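Local coordinates for P450 epoxidase (Sorangium cellulosum, PDB 1Q5D), which is a cytochrome P450, a mainly helical haem protein that binds an iron protoporphyrin IX deep in its fold, at residues Arg105-Leu109 with Ser237-Glu243; Leu87-Lys91 with Thr179-Leu183; Thr53-Asp57 with Leu334-Phe340. All coordinates share one frame; numbering follows the deposited sequence.

Contact 1 (Arg105-Leu109 with Ser237-Glu243); sequences RVRKL and SRLSTKE. With HEM (protoporphyrin IX containing Fe), chain B.
Two N-H groups grip Glu243 OE2, approaching from opposite faces of the carboxylate plane. One comes from Arg105 NH1, 2.9 Å from Glu243 OE2 on the syn side but tilted out of the plane; the other is the backbone N of Ser240, whose bond to the same oxygen is nearly straight at 172°. Glu243 OE1 receives Arg105 NH2 at 2.7 Å, so the guanidinium meets the carboxylate end-on with two nitrogens, and the two planes are turned 28° apart. Arginine suits this place because NH1 has a second N-H to spend: it goes to Arg238 O, 2.8 Å from Arg105 NH1. There the nitrogen lies well above the plane of the carbonyl, not on a lone pair, and the bond is bent to 145°. The arginine chain runs out extended and then bends at chi3, which turns the guanidinium edge toward both acceptors. Glutamate is equally apt, since Glu243 N bonds back to Ser240 OG and completes a capping box at the start of helix 241-255, which opens the long central helix of P450s.

Beneath the charges lies an apolar layer. Leu109 CD2 packs on Leu239 CD2 at 3.6 Å, the two side chains crossing at about a right angle, and Val106 CG2 meets Leu239 CD1 at 4.1 Å. Leu229 of helix 225-234 touches both leucines.

Next to Val106 on helix 100-110, Arg107 points its guanidinium edge at the haem, NH1 donating to propionate oxygen O2D at 2.8 Å. With His103, which also bonds the haem, it forms the HxxxR pattern of the P450 C helix. The guanidinium and the N-H of Ser240 probably keep Glu243 ionised, while Asp102 balances Arg105 from its own helix.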
loop_
_atom_site.group_PDB
_atom_site.type_symbol
_atom_site.label_atom_id
_atom_site.label_comp_id
_atom_site.label_asym_id
_atom_site.label_seq_id
_atom_site.Cartn_x
_atom_site.Cartn_y
_atom_site.Cartn_z
ATOM N N ARG A 105 17.077 -10.476 8.349
ATOM C CA ARG A 105 18.149 -10.722 7.410
ATOM C C ARG A 105 17.767 -10.186 6.030
ATOM O O ARG A 105 18.499 -9.403 5.427
ATOM C CB ARG A 105 18.441 -12.221 7.346
ATOM C CG ARG A 105 19.428 -12.632 6.268
ATOM C CD ARG A 105 19.883 -14.097 6.364
ATOM N NE ARG A 105 18.776 -15.053 6.479
ATOM C CZ ARG A 105 17.918 -15.358 5.499
ATOM N NH1 ARG A 105 18.010 -14.776 4.308
ATOM N NH2 ARG A 105 16.947 -16.238 5.720
ATOM N N VAL A 106 16.601 -10.598 5.551
ATOM C CA VAL A 106 16.117 -10.139 4.258
ATOM C C VAL A 106 15.968 -8.620 4.205
ATOM O O VAL A 106 16.423 -8.005 3.259
ATOM C CB VAL A 106 14.799 -10.825 3.867
ATOM C CG1 VAL A 106 14.346 -10.382 2.475
ATOM C CG2 VAL A 106 14.986 -12.343 3.896
ATOM N N ARG A 107 15.344 -8.016 5.218
ATOM C CA ARG A 107 15.209 -6.551 5.259
ATOM C C ARG A 107 16.565 -5.832 5.288
ATOM O O ARG A 107 16.767 -4.842 4.588
ATOM C CB ARG A 107 14.365 -6.102 6.458
ATOM C CG ARG A 107 12.864 -6.379 6.309
ATOM C CD ARG A 107 12.221 -5.710 5.108
ATOM N NE ARG A 107 12.387 -4.250 5.113
ATOM C CZ ARG A 107 11.489 -3.396 5.570
ATOM N NH1 ARG A 107 10.340 -3.853 6.084
ATOM N NH2 ARG A 107 11.735 -2.075 5.528
ATOM N N LYS A 108 17.490 -6.336 6.099
ATOM C CA LYS A 108 18.806 -5.696 6.231
ATOM C C LYS A 108 19.477 -5.678 4.859
ATOM O O LYS A 108 20.148 -4.718 4.478
ATOM C CB LYS A 108 19.660 -6.439 7.282
ATOM C CG LYS A 108 21.090 -5.909 7.457
ATOM C CD LYS A 108 21.640 -6.235 8.860
ATOM C CE LYS A 108 23.005 -5.598 9.089
ATOM N NZ LYS A 108 23.937 -6.544 9.774
ATOM N N LEU A 109 19.253 -6.746 4.102
ATOM C CA LEU A 109 19.795 -6.884 2.756
ATOM C C LEU A 109 19.205 -5.901 1.731
ATOM O O LEU A 109 19.945 -5.326 0.924
ATOM C CB LEU A 109 19.581 -8.324 2.282
ATOM C CG LEU A 109 20.114 -8.797 0.935
ATOM C CD1 LEU A 109 21.635 -8.893 0.945
ATOM C CD2 LEU A 109 19.509 -10.144 0.616
ATOM N N SER A 237 24.940 -17.775 2.740
ATOM C CA SER A 237 23.545 -17.974 3.087
ATOM C C SER A 237 22.945 -16.665 3.579
ATOM O O SER A 237 22.625 -16.530 4.758
ATOM C CB SER A 237 23.401 -19.065 4.153
ATOM O OG SER A 237 24.494 -19.974 4.110
ATOM N N ARG A 238 22.812 -15.703 2.670
ATOM C CA ARG A 238 22.208 -14.413 2.995
ATOM C C ARG A 238 20.808 -14.271 2.388
ATOM O O ARG A 238 20.024 -13.423 2.817
ATOM C CB ARG A 238 23.104 -13.247 2.557
ATOM C CG ARG A 238 24.299 -13.634 1.688
ATOM C CD ARG A 238 25.363 -12.531 1.566
ATOM N NE ARG A 238 25.834 -12.364 0.192
ATOM C CZ ARG A 238 26.049 -11.190 -0.395
ATOM N NH1 ARG A 238 25.840 -10.059 0.271
ATOM N NH2 ARG A 238 26.474 -11.143 -1.651
ATOM N N LEU A 239 20.496 -15.116 1.407
ATOM C CA LEU A 239 19.188 -15.085 0.753
ATOM C C LEU A 239 18.952 -16.366 -0.046
ATOM O O LEU A 239 19.806 -16.775 -0.838
ATOM C CB LEU A 239 19.095 -13.861 -0.165
ATOM C CG LEU A 239 17.749 -13.492 -0.798
ATOM C CD1 LEU A 239 16.729 -13.091 0.269
ATOM C CD2 LEU A 239 17.955 -12.373 -1.805
ATOM N N SER A 240 17.806 -17.006 0.172
ATOM C CA SER A 240 17.440 -18.198 -0.598
ATOM C C SER A 240 16.707 -17.829 -1.889
ATOM O O SER A 240 16.180 -16.726 -2.028
ATOM C CB SER A 240 16.563 -19.132 0.237
ATOM O OG SER A 240 15.212 -18.675 0.250
ATOM N N THR A 241 16.666 -18.766 -2.833
ATOM C CA THR A 241 15.960 -18.544 -4.088
ATOM C C THR A 241 14.481 -18.216 -3.836
ATOM O O THR A 241 13.939 -17.297 -4.434
ATOM C CB THR A 241 16.126 -19.778 -5.019
ATOM O OG1 THR A 241 17.497 -19.868 -5.432
ATOM C CG2 THR A 241 15.378 -19.590 -6.344
ATOM N N LYS A 242 13.839 -18.951 -2.935
ATOM C CA LYS A 242 12.414 -18.730 -2.672
ATOM C C LYS A 242 12.178 -17.393 -1.964
ATOM O O LYS A 242 11.183 -16.724 -2.211
ATOM C CB LYS A 242 11.818 -19.876 -1.857
ATOM C CG LYS A 242 11.561 -21.151 -2.663
ATOM C CD LYS A 242 11.378 -22.319 -1.707
ATOM C CE LYS A 242 11.041 -23.610 -2.436
ATOM N NZ LYS A 242 10.388 -24.556 -1.496
ATOM N N GLU A 243 13.102 -17.017 -1.085
ATOM C CA GLU A 243 13.020 -15.734 -0.393
ATOM C C GLU A 243 13.154 -14.621 -1.426
ATOM O O GLU A 243 12.434 -13.623 -1.388
ATOM C CB GLU A 243 14.132 -15.608 0.661
ATOM C CG GLU A 243 13.860 -16.319 1.980
ATOM C CD GLU A 243 15.108 -16.419 2.851
ATOM O OE1 GLU A 243 15.008 -16.873 4.014
ATOM O OE2 GLU A 243 16.199 -16.043 2.375
HETATM C CHA HEM B . 4.841 -2.919 4.188
HETATM C CHB HEM B . 1.952 0.872 3.474
HETATM C CHC HEM B . 4.100 1.697 -0.808
HETATM C CHD HEM B . 6.548 -2.413 -0.344
HETATM C C1A HEM B . 3.938 -1.911 4.401
HETATM C C2A HEM B . 3.202 -1.679 5.623
HETATM C C3A HEM B . 2.388 -0.643 5.421
HETATM C C4A HEM B . 2.591 -0.180 4.068
HETATM C CMA HEM B . 1.408 -0.035 6.462
HETATM C CAA HEM B . 3.349 -2.505 6.922
HETATM C CBA HEM B . 2.239 -3.556 7.022
HETATM C CGA HEM B . 2.354 -4.278 8.354
HETATM O O1A HEM B . 1.604 -5.278 8.581
HETATM O O2A HEM B . 3.210 -3.871 9.191
HETATM C C1B HEM B . 2.305 1.393 2.264
HETATM C C2B HEM B . 1.699 2.574 1.699
HETATM C C3B HEM B . 2.266 2.795 0.524
HETATM C C4B HEM B . 3.265 1.773 0.289
HETATM C CMB HEM B . 0.557 3.429 2.313
HETATM C CAB HEM B . 1.867 3.992 -0.355
HETATM C CBB HEM B . 2.118 4.019 -1.661
HETATM C C1C HEM B . 4.983 0.688 -1.052
HETATM C C2C HEM B . 5.877 0.582 -2.184
HETATM C C3C HEM B . 6.548 -0.565 -2.043
HETATM C C4C HEM B . 6.106 -1.199 -0.815
HETATM C CMC HEM B . 5.978 1.645 -3.311
HETATM C CAC HEM B . 7.622 -1.210 -2.937
HETATM C CBC HEM B . 8.218 -0.513 -3.902
HETATM C C1D HEM B . 6.259 -2.952 0.884
HETATM C C2D HEM B . 6.722 -4.240 1.308
HETATM C C3D HEM B . 6.202 -4.405 2.717
HETATM C C4D HEM B . 5.458 -3.206 2.994
HETATM C CMD HEM B . 7.586 -5.225 0.503
HETATM C CAD HEM B . 6.438 -5.593 3.665
HETATM C CBD HEM B . 7.485 -5.106 4.674
HETATM C CGD HEM B . 7.784 -6.178 5.691
HETATM O O1D HEM B . 6.849 -6.949 6.026
HETATM O O2D HEM B . 8.957 -6.276 6.164
HETATM N NA HEM B . 3.549 -0.980 3.463
HETATM N NB HEM B . 3.276 0.906 1.387
HETATM N NC HEM B . 5.146 -0.416 -0.254
HETATM N ND HEM B . 5.509 -2.370 1.893
HETATM FE FE HEM B . 4.471 -0.607 1.687
HETATM O O HOH W 1 2.805 -1.785 0.848
#

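Contact 2 (Leu87-Lys91 with Thr179-Leu183); sequences LSDMK and TARAL. With EPB (7,11-dihydroxy-8,8,10,12,16-pentamethyl-3-[1-methyl-2-(2-methyl-thiazol-4-yl)vinyl]-4,17-dioxabicyclo[14.1.0]heptadecane-5,9-dione), chain C.
Leu87, at the N-cap of helix 88-93, lies opposite Leu183 with their CA atoms 7.5 Å apart; no direct hydrogen bond crosses, and apolar side chains and one water make the contact. Leu87 drives its CD1 branch between two partners, resting 3.6 Å from Ala182 CB and close to Leu183 CD2 as well. The small methyl of Ala182 suits so near an approach. Met90 and Thr179 meet tip to tip, Met90 SD lying 3.9 Å from Thr179 CG2. That methyl stands anti to the backbone N, while Thr179 OG1 turns back to Phe175 O within its own helix.

The two branches of Leu183 face different partners: CD2 packs on Leu87 and on Lys91, whose chain slides past in the opposite direction, and Leu183 CD1 lies 3.6 Å from EPB C27. Ala180 O accepts a hydrogen bond from EPB O14 at 2.6 Å, and Met90 lines the same pocket, facing helix 169-182, the F helix of P450s.

The extended chain of Lys91 carries NZ past these methyls to water 2, which bonds on to Ala182 O. Tyr80 O and Ala83 O take further bonds from NZ, and the Tyr80 ring adds a cation-pi contact. These acceptors probably stabilise a charged ammonium, so the helices meet through an apolar contact next to the ligand and, farther from it, through an ammonium bonded to carbonyl oxygens and one water.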
loop_
_atom_site.group_PDB
_atom_site.type_symbol
_atom_site.label_atom_id
_atom_site.label_comp_id
_atom_site.label_asym_id
_atom_site.label_seq_id
_atom_site.Cartn_x
_atom_site.Cartn_y
_atom_site.Cartn_z
ATOM N N LEU A 87 0.570 -19.317 -4.515
ATOM C CA LEU A 87 1.166 -18.275 -3.676
ATOM C C LEU A 87 1.753 -18.841 -2.370
ATOM O O LEU A 87 2.177 -18.089 -1.489
ATOM C CB LEU A 87 0.132 -17.176 -3.378
ATOM C CG LEU A 87 -0.133 -16.245 -4.575
ATOM C CD1 LEU A 87 -1.192 -15.181 -4.283
ATOM C CD2 LEU A 87 1.175 -15.591 -5.028
ATOM N N SER A 88 1.777 -20.166 -2.259
ATOM C CA SER A 88 2.245 -20.849 -1.047
ATOM C C SER A 88 3.670 -20.427 -0.670
ATOM O O SER A 88 3.950 -20.107 0.495
ATOM C CB SER A 88 2.199 -22.359 -1.252
ATOM O OG SER A 88 2.443 -23.034 -0.046
ATOM N N ASP A 89 4.563 -20.456 -1.651
ATOM C CA ASP A 89 5.940 -20.019 -1.443
ATOM C C ASP A 89 6.020 -18.564 -0.973
ATOM O O ASP A 89 6.762 -18.243 -0.052
ATOM C CB ASP A 89 6.749 -20.185 -2.736
ATOM C CG ASP A 89 7.344 -21.570 -2.868
ATOM O OD1 ASP A 89 8.021 -21.830 -3.880
ATOM O OD2 ASP A 89 7.193 -22.451 -1.993
ATOM N N MET A 90 5.257 -17.687 -1.613
ATOM C CA MET A 90 5.276 -16.273 -1.243
ATOM C C MET A 90 4.781 -16.039 0.177
ATOM O O MET A 90 5.250 -15.137 0.873
ATOM C CB MET A 90 4.448 -15.433 -2.203
ATOM C CG MET A 90 4.666 -13.950 -1.970
ATOM S SD MET A 90 3.634 -12.875 -2.936
ATOM C CE MET A 90 4.395 -13.061 -4.543
ATOM N N LYS A 91 3.825 -16.857 0.604
ATOM C CA LYS A 91 3.263 -16.725 1.939
ATOM C C LYS A 91 4.268 -17.177 2.994
ATOM O O LYS A 91 4.336 -16.615 4.091
ATOM C CB LYS A 91 1.988 -17.557 2.054
ATOM C CG LYS A 91 0.801 -17.017 1.237
ATOM C CD LYS A 91 -0.426 -17.917 1.440
ATOM C CE LYS A 91 -1.648 -17.378 0.715
ATOM N NZ LYS A 91 -2.787 -18.374 0.725
ATOM N N THR A 179 -2.201 -10.360 -7.201
ATOM C CA THR A 179 -1.531 -10.968 -6.064
ATOM C C THR A 179 -2.017 -10.369 -4.748
ATOM O O THR A 179 -2.285 -11.092 -3.795
ATOM C CB THR A 179 -0.020 -10.782 -6.187
ATOM O OG1 THR A 179 0.480 -11.640 -7.227
ATOM C CG2 THR A 179 0.673 -11.272 -4.939
ATOM N N ALA A 180 -2.118 -9.046 -4.697
ATOM C CA ALA A 180 -2.547 -8.390 -3.462
ATOM C C ALA A 180 -3.947 -8.861 -3.020
ATOM O O ALA A 180 -4.170 -9.134 -1.820
ATOM C CB ALA A 180 -2.474 -6.877 -3.603
ATOM N N ARG A 181 -4.866 -8.983 -3.981
ATOM C CA ARG A 181 -6.211 -9.529 -3.726
ATOM C C ARG A 181 -6.182 -11.013 -3.376
ATOM O O ARG A 181 -6.886 -11.459 -2.459
ATOM C CB ARG A 181 -7.105 -9.363 -4.956
ATOM C CG ARG A 181 -7.629 -7.962 -5.204
ATOM C CD ARG A 181 -8.418 -7.851 -6.504
ATOM N NE ARG A 181 -9.366 -6.748 -6.508
ATOM C CZ ARG A 181 -9.226 -5.662 -7.254
ATOM N NH1 ARG A 181 -8.163 -5.526 -8.045
ATOM N NH2 ARG A 181 -10.134 -4.701 -7.197
ATOM N N ALA A 182 -5.398 -11.785 -4.127
ATOM C CA ALA A 182 -5.350 -13.231 -3.936
ATOM C C ALA A 182 -4.824 -13.585 -2.553
ATOM O O ALA A 182 -5.242 -14.577 -1.948
ATOM C CB ALA A 182 -4.489 -13.899 -5.014
ATOM N N LEU A 183 -3.878 -12.789 -2.064
ATOM C CA LEU A 183 -3.326 -13.021 -0.734
ATOM C C LEU A 183 -4.395 -12.854 0.345
ATOM O O LEU A 183 -4.205 -13.266 1.493
ATOM C CB LEU A 183 -2.146 -12.069 -0.465
ATOM C CG LEU A 183 -0.832 -12.472 -1.142
ATOM C CD1 LEU A 183 0.249 -11.394 -0.906
ATOM C CD2 LEU A 183 -0.332 -13.856 -0.730
HETATM O O16 EPB C . -2.211 -5.034 -0.850
HETATM C C51 EPB C . -1.598 -1.647 2.521
HETATM O O41 EPB C . 0.983 -1.968 1.850
HETATM C C5 EPB C . -0.273 -2.310 2.423
HETATM C C4 EPB C . 0.414 -3.103 1.185
HETATM C C16 EPB C . -2.112 -5.650 0.146
HETATM O O1 EPB C . -0.936 -5.905 0.834
HETATM C C2 EPB C . 0.447 -5.435 0.328
HETATM C C3 EPB C . 1.014 -4.393 1.372
HETATM C C20 EPB C . 1.261 -6.792 0.303
HETATM C C21 EPB C . 0.790 -7.700 -0.822
HETATM C C22 EPB C . 2.266 -7.078 1.181
HETATM C C23 EPB C . 3.111 -8.258 1.368
HETATM N N26 EPB C . 2.571 -9.512 1.138
HETATM C C25 EPB C . 3.481 -10.490 1.381
HETATM C C27 EPB C . 3.093 -11.901 1.166
HETATM C C24 EPB C . 4.379 -8.284 1.810
HETATM S S1 EPB C . 4.950 -9.894 1.914
HETATM C C15 EPB C . -3.366 -6.268 0.816
HETATM C C14 EPB C . -3.197 -7.761 1.350
HETATM O O14 EPB C . -2.701 -8.457 0.219
HETATM C C13 EPB C . -4.502 -8.432 2.058
HETATM C C29 EPB C . -5.646 -8.530 0.988
HETATM C C30 EPB C . -4.193 -9.874 2.452
HETATM C C12 EPB C . -5.054 -7.531 3.300
HETATM O O12 EPB C . -6.233 -7.052 3.285
HETATM C C11 EPB C . -4.224 -7.164 4.592
HETATM C C28 EPB C . -5.162 -7.515 5.772
HETATM C C10 EPB C . -3.529 -5.862 4.327
HETATM O O10 EPB C . -4.495 -4.765 4.345
HETATM C C9 EPB C . -2.493 -5.697 5.421
HETATM C C91 EPB C . -1.501 -6.756 5.304
HETATM C C8 EPB C . -1.626 -4.492 5.304
HETATM C C7 EPB C . -1.821 -3.617 3.999
HETATM C C6 EPB C . -0.301 -3.642 3.438
HETATM O O HOH W 2 -4.848 -16.768 -0.101
#

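Contact 3 (Thr53-Asp57 with Leu334-Phe340); sequences TRYHD and LRDGTVF
Val339 CG1 sits over one face of the Tyr55 ring, 4.1 Å from its centroid and only 5° off the normal, a CH-pi contact. The same methyl lies above a face of the Phe340 ring, displaced toward its rim, so the beta-branched valine serves two aromatics at once. Leu334 CD2 comes to the edge of the tyrosine ring, 4.3 Å from Tyr55 CE1. Tyr55 CD2 lies over one face of the His56 ring, near its centre, and Thr338 OG1 is at that ring's edge. Tyr55 and Phe340 meet obliquely, their planes 79° apart, while Val339 CG2 approaches His56 CE1 at 3.6 Å. With chi1 at -175° the Tyr55 ring swings away from the backbone N to reach Val339, its hydroxyl going on to Ala354 O.

These residues join the start of helix 55-62, the B helix of P450s, to the loop after helix 330-333. Arg296, the ExxR arginine of the K helix, bonds Leu334 O and forms a cation-pi pair with Phe340.

Asp336 supplies the polar half. Its OD2 receives Tyr55 N at 2.9 Å on the anti lone pair, and water 3, bonded to the same oxygen, accepts from His56 N. Aspartate is short enough to serve its own loop too: Asp336 OD1 takes Thr338 N at 3.1 Å, an Asx turn, and Thr338 OG1 from the same face of its plane.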
loop_
_atom_site.group_PDB
_atom_site.type_symbol
_atom_site.label_atom_id
_atom_site.label_comp_id
_atom_site.label_asym_id
_atom_site.label_seq_id
_atom_site.Cartn_x
_atom_site.Cartn_y
_atom_site.Cartn_z
ATOM N N THR A 53 -9.157 0.157 17.783
ATOM C CA THR A 53 -9.631 1.420 17.235
ATOM C C THR A 53 -8.827 2.673 17.591
ATOM O O THR A 53 -9.047 3.708 16.989
ATOM C CB THR A 53 -11.069 1.682 17.688
ATOM O OG1 THR A 53 -11.119 1.645 19.127
ATOM C CG2 THR A 53 -12.007 0.553 17.241
ATOM N N ARG A 54 -7.946 2.606 18.585
ATOM C CA ARG A 54 -7.308 3.828 19.073
ATOM C C ARG A 54 -5.799 3.894 18.803
ATOM O O ARG A 54 -5.104 2.885 18.836
ATOM C CB ARG A 54 -7.609 4.022 20.563
ATOM C CG ARG A 54 -9.099 4.249 20.834
ATOM C CD ARG A 54 -9.519 4.102 22.306
ATOM N NE ARG A 54 -10.974 4.168 22.434
ATOM C CZ ARG A 54 -11.632 4.033 23.580
ATOM N NH1 ARG A 54 -10.963 3.811 24.711
ATOM N NH2 ARG A 54 -12.958 4.108 23.589
ATOM N N TYR A 55 -5.305 5.093 18.517
ATOM C CA TYR A 55 -3.892 5.253 18.166
ATOM C C TYR A 55 -2.921 4.509 19.085
ATOM O O TYR A 55 -2.108 3.707 18.628
ATOM C CB TYR A 55 -3.501 6.731 18.091
ATOM C CG TYR A 55 -2.084 6.913 17.603
ATOM C CD1 TYR A 55 -1.826 7.192 16.260
ATOM C CD2 TYR A 55 -0.994 6.788 18.478
ATOM C CE1 TYR A 55 -0.523 7.361 15.801
ATOM C CE2 TYR A 55 0.318 6.952 18.023
ATOM C CZ TYR A 55 0.543 7.245 16.688
ATOM O OH TYR A 55 1.835 7.402 16.217
ATOM N N HIS A 56 -2.999 4.755 20.390
ATOM C CA HIS A 56 -1.968 4.221 21.286
ATOM C C HIS A 56 -1.948 2.706 21.352
ATOM O O HIS A 56 -0.880 2.099 21.464
ATOM C CB HIS A 56 -2.047 4.849 22.676
ATOM C CG HIS A 56 -1.447 6.220 22.732
ATOM N ND1 HIS A 56 -2.209 7.368 22.817
ATOM C CD2 HIS A 56 -0.157 6.629 22.667
ATOM C CE1 HIS A 56 -1.413 8.423 22.822
ATOM N NE2 HIS A 56 -0.164 8.003 22.730
ATOM N N ASP A 57 -3.126 2.093 21.271
ATOM C CA ASP A 57 -3.206 0.640 21.263
ATOM C C ASP A 57 -2.700 0.088 19.927
ATOM O O ASP A 57 -1.951 -0.886 19.886
ATOM C CB ASP A 57 -4.643 0.181 21.533
ATOM C CG ASP A 57 -5.219 0.801 22.792
ATOM O OD1 ASP A 57 -4.579 0.656 23.851
ATOM O OD2 ASP A 57 -6.277 1.467 22.818
ATOM N N LEU A 334 -5.809 7.012 13.035
ATOM C CA LEU A 334 -5.230 8.221 12.467
ATOM C C LEU A 334 -6.180 9.392 12.578
ATOM O O LEU A 334 -5.820 10.511 12.217
ATOM C CB LEU A 334 -4.763 7.996 11.016
ATOM C CG LEU A 334 -3.636 6.960 10.899
ATOM C CD1 LEU A 334 -3.000 6.924 9.516
ATOM C CD2 LEU A 334 -2.559 7.170 11.973
ATOM N N ARG A 335 -7.387 9.145 13.100
ATOM C CA ARG A 335 -8.297 10.232 13.444
ATOM C C ARG A 335 -8.432 10.416 14.958
ATOM O O ARG A 335 -9.356 11.056 15.432
ATOM C CB ARG A 335 -9.687 10.024 12.820
ATOM C CG ARG A 335 -9.737 10.205 11.312
ATOM C CD ARG A 335 -9.521 11.625 10.847
ATOM N NE ARG A 335 -9.801 11.780 9.424
ATOM C CZ ARG A 335 -10.967 12.126 8.907
ATOM N NH1 ARG A 335 -12.000 12.386 9.697
ATOM N NH2 ARG A 335 -11.103 12.232 7.592
ATOM N N ASP A 336 -7.500 9.846 15.709
ATOM C CA ASP A 336 -7.555 9.881 17.154
ATOM C C ASP A 336 -7.185 11.279 17.663
ATOM O O ASP A 336 -6.060 11.731 17.481
ATOM C CB ASP A 336 -6.609 8.817 17.704
ATOM C CG ASP A 336 -6.846 8.522 19.162
ATOM O OD1 ASP A 336 -7.218 9.445 19.910
ATOM O OD2 ASP A 336 -6.663 7.401 19.649
ATOM N N GLY A 337 -8.146 11.961 18.290
ATOM C CA GLY A 337 -7.966 13.336 18.734
ATOM C C GLY A 337 -7.028 13.527 19.909
ATOM O O GLY A 337 -6.615 14.649 20.214
ATOM N N THR A 338 -6.678 12.449 20.585
ATOM C CA THR A 338 -5.685 12.567 21.640
ATOM C C THR A 338 -4.280 12.642 21.055
ATOM O O THR A 338 -3.318 12.878 21.776
ATOM C CB THR A 338 -5.792 11.426 22.664
ATOM O OG1 THR A 338 -5.454 10.180 22.044
ATOM C CG2 THR A 338 -7.234 11.240 23.114
ATOM N N VAL A 339 -4.165 12.460 19.741
ATOM C CA VAL A 339 -2.847 12.430 19.113
ATOM C C VAL A 339 -2.681 13.509 18.044
ATOM O O VAL A 339 -1.639 14.154 17.959
ATOM C CB VAL A 339 -2.521 11.029 18.548
ATOM C CG1 VAL A 339 -1.257 11.068 17.711
ATOM C CG2 VAL A 339 -2.368 10.021 19.684
ATOM N N PHE A 340 -3.704 13.702 17.224
ATOM C CA PHE A 340 -3.684 14.752 16.217
ATOM C C PHE A 340 -4.746 15.772 16.586
ATOM O O PHE A 340 -5.909 15.415 16.750
ATOM C CB PHE A 340 -3.952 14.180 14.808
ATOM C CG PHE A 340 -3.087 12.990 14.459
ATOM C CD1 PHE A 340 -1.820 13.173 13.912
ATOM C CD2 PHE A 340 -3.536 11.696 14.685
ATOM C CE1 PHE A 340 -1.023 12.102 13.602
ATOM C CE2 PHE A 340 -2.735 10.605 14.396
ATOM C CZ PHE A 340 -1.470 10.809 13.840
HETATM O O HOH W 3 -5.054 6.395 21.521
#

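How the contacts relate
Contacts 1 and 2 are neighbours, their centres 18 Å apart, and they touch where Lys242 CE packs 3.8 Å from Asp89 OD1. Their helices 88-93 and 100-110 follow each other in the chain, and the segments alternate: 87-91, 105-109, 179-183, 237-243. The segments of contact 3, 53-57 and 334-340, come before and after all four. They follow strands 49-52 and 325-329, parallel neighbours in the mixed sheet, the second by way of helix 330-333. Its centre is 35 Å from that of contact 1 and 31 Å from that of contact 2. Contact 1 holds a haem-binding arginine and contact 2 part of the EPB pocket, whereas contact 3 fastens the chain next to the sheet.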